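Local coordinates for protein argonaute (Methanocaldococcus jannaschii, PDB 5G5S) that cleaves single-stranded target DNA under the direction of short DNA guides, and may thereby defend its archaeal host against invading genetic elements, at residues E93-K96 with P97-E101; E543-L547 with P548-E552. All coordinates share one frame; numbering follows the deposited sequence.

Contact 1 of 2, residues E93-K96 with P97-E101; sequences EYVK and PEIAE
Lys96 and Ala100 are joined by the first backbone hydrogen bond of the helix that begins at Pro97. The amide N of Ala100 lies 2.9 Å from O of Lys96, and with an N-H...O angle of 178° the bond is almost perfectly straight. The same carbonyl oxygen receives a second, weak bond from N of Ile99 at 3.0 Å, bent to 129°, so two amides of the first turn converge on one acceptor. Lys96 thus holds the N-cap position. Proline suits the place after it: its nitrogen has no hydrogen to offer, which costs nothing in a first turn, and its ring already holds phi near the helical value. One residue further on, N of Glu101 bonds to O of Pro97 and continues the helix.

Apolar contact comes from Val95. Its CG1 stands anti to the backbone N (chi1 -174°), a setting that carries this methyl to the helix, where it lies 3.8 Å from CB of Ile99 and crosses that side chain at about a right angle. The small Ala100 adds a more distant contact, its CB 4.3 Å from CG1 of Val95.

Charge plays a looser part. Lys96 and Glu98 run side by side in the same direction, the lysine bent at chi3 and chi4; its CE is 3.4 Å from OE2 of Glu98. NZ of Lys96 remains 4.3 Å from OE1 of Glu98, beyond a salt bridge, so any attraction is probably modest at this surface. An acid this early probably suits the positive end of the helix dipole.

Within the N-terminal domain the turn leads from strand 84-91, an outermost strand of a four-stranded antiparallel sheet, into helix 97-111, which Glu101 ties to strand 134-147 through a salt bridge with Lys145.

Contact 2 of 2, residues E543-L547 with P548-E552; sequences ERLHL and PYVIE
Tyr549 sets its CB over one face of the His546 imidazole, a CH-pi contact in which CB lies 3.8 Å from the ring centroid. Pro548 crosses the histidine at about a right angle, its CD approaching the ring obliquely, 3.3 Å from CD2 of His546, and the flat imidazole fits against both bumps of the first turn. CG of His546 sits between its backbone N and carbonyl carbon (chi1 56°), and ND1 donates to O of Arg544 close to the ring plane, which helps fix the ring's rotation. As N-cap, His546 offers its O to N of Val550.

Leu545 puts one methyl, CD1, into the notch between Tyr549 and Val550. It is pressed tightly against the edge of the tyrosine ring, 3.3 Å from CD2 of Tyr549, and lies 3.6 Å from CG2 of Val550. Its chi2 of 26°, twisted off a staggered value, suggests some local strain. CG of Leu547 rests 4.0 Å from CD1 of Ile551, one turn on, on a buried side.

In this RNase H-like fold Glu543 probably joins Asp506, Asp572 and Asp690 in the catalytic tetrad, and the Leu545 side chain lies about 9 Å from that of Asp506. Helix 547-556 packs between PIWI neighbours: Leu547 and Ile551 reach Phe569 on strand 566-571, Ile551 also touches helix 577-590, and the OH of Tyr549 bonds to O of Glu537 on strand 530-537.

Contact 1 comes first along the chain, in the N-terminal domain, and contact 2 far later, in PIWI; their centres are about 30 Å apart and their nearest atoms about 18 Å. They share no helix or sheet, yet both lie where a loop following a strand enters a helix with proline in its first turn. Contact 1 is at the surface, away from the annotated sites. Contact 2 is largely buried beside the mixed PIWI-domain sheet, which strands from earlier in the chain extend, and its loop carries Glu543, probably an active-site residue. A smaller channel opens between these two domains when guide DNA binds, so the contacts belong to parts that probably shift relative to each other.

Contact 1 of 2, residues E93-K96 with P97-E101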
loop_
_atom_site.group_PDB
_atom_site.type_symbol
_atom_site.label_atom_id
_atom_site.label_comp_id
_atom_site.label_asym_id
_atom_site.label_seq_id
_atom_site.Cartn_x
_atom_site.Cartn_y
_atom_site.Cartn_z
ATOM N N GLU A 93 -18.390 -31.127 -4.565
ATOM C CA GLU A 93 -19.601 -30.308 -4.591
ATOM C C GLU A 93 -20.137 -29.962 -3.174
ATOM O O GLU A 93 -20.700 -28.884 -2.998
ATOM C CB GLU A 93 -20.685 -31.004 -5.441
ATOM C CG GLU A 93 -20.220 -31.459 -6.821
ATOM C CD GLU A 93 -19.966 -32.950 -6.966
ATOM O OE1 GLU A 93 -20.953 -33.721 -6.954
ATOM O OE2 GLU A 93 -18.789 -33.344 -7.137
ATOM N N TYR A 94 -19.933 -30.856 -2.173
ATOM C CA TYR A 94 -20.372 -30.650 -0.781
ATOM C C TYR A 94 -19.412 -29.801 0.041
ATOM O O TYR A 94 -19.716 -29.465 1.186
ATOM C CB TYR A 94 -20.607 -31.994 -0.063
ATOM C CG TYR A 94 -21.587 -32.906 -0.768
ATOM C CD1 TYR A 94 -22.742 -32.397 -1.358
ATOM C CD2 TYR A 94 -21.366 -34.276 -0.841
ATOM C CE1 TYR A 94 -23.629 -33.224 -2.035
ATOM C CE2 TYR A 94 -22.262 -35.117 -1.492
ATOM C CZ TYR A 94 -23.392 -34.584 -2.086
ATOM O OH TYR A 94 -24.277 -35.390 -2.733
ATOM N N VAL A 95 -18.254 -29.466 -0.533
ATOM C CA VAL A 95 -17.208 -28.706 0.144
ATOM C C VAL A 95 -17.415 -27.210 -0.071
ATOM O O VAL A 95 -17.734 -26.798 -1.188
ATOM C CB VAL A 95 -15.799 -29.203 -0.298
ATOM C CG1 VAL A 95 -14.684 -28.539 0.507
ATOM C CG2 VAL A 95 -15.698 -30.723 -0.186
ATOM N N LYS A 96 -17.230 -26.402 1.004
ATOM C CA LYS A 96 -17.320 -24.935 0.976
ATOM C C LYS A 96 -16.466 -24.372 -0.169
ATOM O O LYS A 96 -15.314 -24.801 -0.328
ATOM C CB LYS A 96 -16.874 -24.321 2.315
ATOM C CG LYS A 96 -17.977 -24.333 3.363
ATOM C CD LYS A 96 -17.716 -23.368 4.524
ATOM C CE LYS A 96 -18.041 -21.919 4.201
ATOM N NZ LYS A 96 -19.499 -21.687 3.992
ATOM N N PRO A 97 -17.031 -23.454 -0.999
ATOM C CA PRO A 97 -16.277 -22.923 -2.155
ATOM C C PRO A 97 -14.830 -22.506 -1.898
ATOM O O PRO A 97 -13.988 -22.809 -2.737
ATOM C CB PRO A 97 -17.114 -21.728 -2.614
ATOM C CG PRO A 97 -18.458 -22.009 -2.168
ATOM C CD PRO A 97 -18.386 -22.869 -0.932
ATOM N N GLU A 98 -14.534 -21.852 -0.746
ATOM C CA GLU A 98 -13.184 -21.375 -0.402
ATOM C C GLU A 98 -12.213 -22.513 -0.130
ATOM O O GLU A 98 -11.029 -22.354 -0.397
ATOM C CB GLU A 98 -13.168 -20.387 0.794
ATOM C CG GLU A 98 -14.384 -19.490 0.959
ATOM C CD GLU A 98 -15.513 -20.132 1.745
ATOM O OE1 GLU A 98 -16.368 -20.802 1.121
ATOM O OE2 GLU A 98 -15.520 -19.994 2.989
ATOM N N ILE A 99 -12.702 -23.639 0.434
ATOM C CA ILE A 99 -11.896 -24.834 0.736
ATOM C C ILE A 99 -11.666 -25.612 -0.564
ATOM O O ILE A 99 -10.537 -26.017 -0.847
ATOM C CB ILE A 99 -12.562 -25.714 1.845
ATOM C CG1 ILE A 99 -13.024 -24.890 3.090
ATOM C CG2 ILE A 99 -11.698 -26.945 2.233
ATOM C CD1 ILE A 99 -11.932 -24.193 3.930
ATOM N N ALA A 100 -12.750 -25.804 -1.348
ATOM C CA ALA A 100 -12.750 -26.491 -2.641
ATOM C C ALA A 100 -11.746 -25.874 -3.640
ATOM O O ALA A 100 -11.039 -26.630 -4.298
ATOM C CB ALA A 100 -14.154 -26.504 -3.229
ATOM N N GLU A 101 -11.662 -24.519 -3.723
ATOM C CA GLU A 101 -10.726 -23.781 -4.610
ATOM C C GLU A 101 -9.267 -24.185 -4.307
ATOM O O GLU A 101 -8.501 -24.506 -5.225
ATOM C CB GLU A 101 -10.842 -22.258 -4.395
ATOM C CG GLU A 101 -12.110 -21.614 -4.922
ATOM C CD GLU A 101 -12.432 -20.236 -4.361
ATOM O OE1 GLU A 101 -11.696 -19.774 -3.456
ATOM O OE2 GLU A 101 -13.428 -19.622 -4.816
#

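Contact 2 of 2, residues E543-L547 with P548-E552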
loop_
_atom_site.group_PDB
_atom_site.type_symbol
_atom_site.label_atom_id
_atom_site.label_comp_id
_atom_site.label_asym_id
_atom_site.label_seq_id
_atom_site.Cartn_x
_atom_site.Cartn_y
_atom_site.Cartn_z
ATOM N N GLU A 543 4.629 -11.183 20.856
ATOM C CA GLU A 543 3.233 -11.309 20.418
ATOM C C GLU A 543 2.791 -10.307 19.338
ATOM O O GLU A 543 3.229 -9.150 19.338
ATOM C CB GLU A 543 2.245 -11.381 21.600
ATOM C CG GLU A 543 2.106 -10.113 22.425
ATOM C CD GLU A 543 1.017 -10.196 23.477
ATOM O OE1 GLU A 543 -0.175 -10.273 23.096
ATOM O OE2 GLU A 543 1.355 -10.193 24.683
ATOM N N ARG A 544 1.907 -10.778 18.429
ATOM C CA ARG A 544 1.363 -10.035 17.292
ATOM C C ARG A 544 0.325 -8.967 17.663
ATOM O O ARG A 544 -0.389 -9.084 18.664
ATOM C CB ARG A 544 0.804 -10.995 16.224
ATOM N N LEU A 545 0.251 -7.930 16.815
ATOM C CA LEU A 545 -0.647 -6.793 16.909
ATOM C C LEU A 545 -1.952 -7.122 16.117
ATOM O O LEU A 545 -2.079 -6.836 14.923
ATOM C CB LEU A 545 0.128 -5.564 16.379
ATOM C CG LEU A 545 -0.510 -4.182 16.266
ATOM C CD1 LEU A 545 -1.632 -3.980 17.225
ATOM C CD2 LEU A 545 0.523 -3.108 16.455
ATOM N N HIS A 546 -2.908 -7.755 16.812
ATOM C CA HIS A 546 -4.195 -8.207 16.274
ATOM C C HIS A 546 -5.323 -7.169 16.426
ATOM O O HIS A 546 -5.206 -6.249 17.236
ATOM C CB HIS A 546 -4.581 -9.567 16.908
ATOM C CG HIS A 546 -4.631 -9.562 18.414
ATOM N ND1 HIS A 546 -3.497 -9.305 19.181
ATOM C CD2 HIS A 546 -5.668 -9.809 19.249
ATOM C CE1 HIS A 546 -3.890 -9.394 20.441
ATOM N NE2 HIS A 546 -5.190 -9.681 20.530
ATOM N N LEU A 547 -6.408 -7.310 15.628
ATOM C CA LEU A 547 -7.569 -6.413 15.672
ATOM C C LEU A 547 -8.197 -6.264 17.079
ATOM O O LEU A 547 -8.367 -5.124 17.498
ATOM C CB LEU A 547 -8.612 -6.744 14.593
ATOM C CG LEU A 547 -9.739 -5.718 14.391
ATOM C CD1 LEU A 547 -9.190 -4.327 14.026
ATOM C CD2 LEU A 547 -10.720 -6.192 13.340
ATOM N N PRO A 548 -8.475 -7.340 17.870
ATOM C CA PRO A 548 -8.989 -7.122 19.237
ATOM C C PRO A 548 -8.127 -6.173 20.085
ATOM O O PRO A 548 -8.686 -5.318 20.774
ATOM C CB PRO A 548 -9.033 -8.538 19.820
ATOM C CG PRO A 548 -9.201 -9.415 18.624
ATOM C CD PRO A 548 -8.353 -8.787 17.579
ATOM N N TYR A 549 -6.780 -6.279 19.989
ATOM C CA TYR A 549 -5.843 -5.402 20.700
ATOM C C TYR A 549 -5.895 -3.948 20.214
ATOM O O TYR A 549 -5.804 -3.045 21.044
ATOM C CB TYR A 549 -4.404 -5.948 20.654
ATOM C CG TYR A 549 -3.372 -4.979 21.189
ATOM C CD1 TYR A 549 -3.135 -4.863 22.556
ATOM C CD2 TYR A 549 -2.681 -4.128 20.333
ATOM C CE1 TYR A 549 -2.234 -3.920 23.056
ATOM C CE2 TYR A 549 -1.757 -3.206 20.817
ATOM C CZ TYR A 549 -1.533 -3.104 22.177
ATOM O OH TYR A 549 -0.600 -2.201 22.630
ATOM N N VAL A 550 -6.032 -3.721 18.883
ATOM C CA VAL A 550 -6.131 -2.390 18.278
ATOM C C VAL A 550 -7.325 -1.644 18.903
ATOM O O VAL A 550 -7.167 -0.506 19.353
ATOM C CB VAL A 550 -6.221 -2.448 16.721
ATOM C CG1 VAL A 550 -6.533 -1.077 16.114
ATOM C CG2 VAL A 550 -4.946 -3.019 16.117
ATOM N N ILE A 551 -8.495 -2.312 18.964
ATOM C CA ILE A 551 -9.736 -1.769 19.520
ATOM C C ILE A 551 -9.569 -1.400 20.983
ATOM O O ILE A 551 -9.946 -0.293 21.370
ATOM C CB ILE A 551 -10.945 -2.705 19.246
ATOM C CG1 ILE A 551 -11.140 -2.921 17.716
ATOM C CG2 ILE A 551 -12.214 -2.145 19.886
ATOM C CD1 ILE A 551 -11.986 -4.113 17.315
ATOM N N GLU A 552 -8.955 -2.304 21.782
ATOM C CA GLU A 552 -8.671 -2.096 23.201
ATOM C C GLU A 552 -7.773 -0.871 23.363
ATOM O O GLU A 552 -8.051 -0.032 24.209
ATOM C CB GLU A 552 -7.975 -3.327 23.808
ATOM C CG GLU A 552 -8.878 -4.530 24.021
ATOM C CD GLU A 552 -8.155 -5.718 24.628
ATOM O OE1 GLU A 552 -7.939 -5.709 25.862
ATOM O OE2 GLU A 552 -7.783 -6.646 23.872
#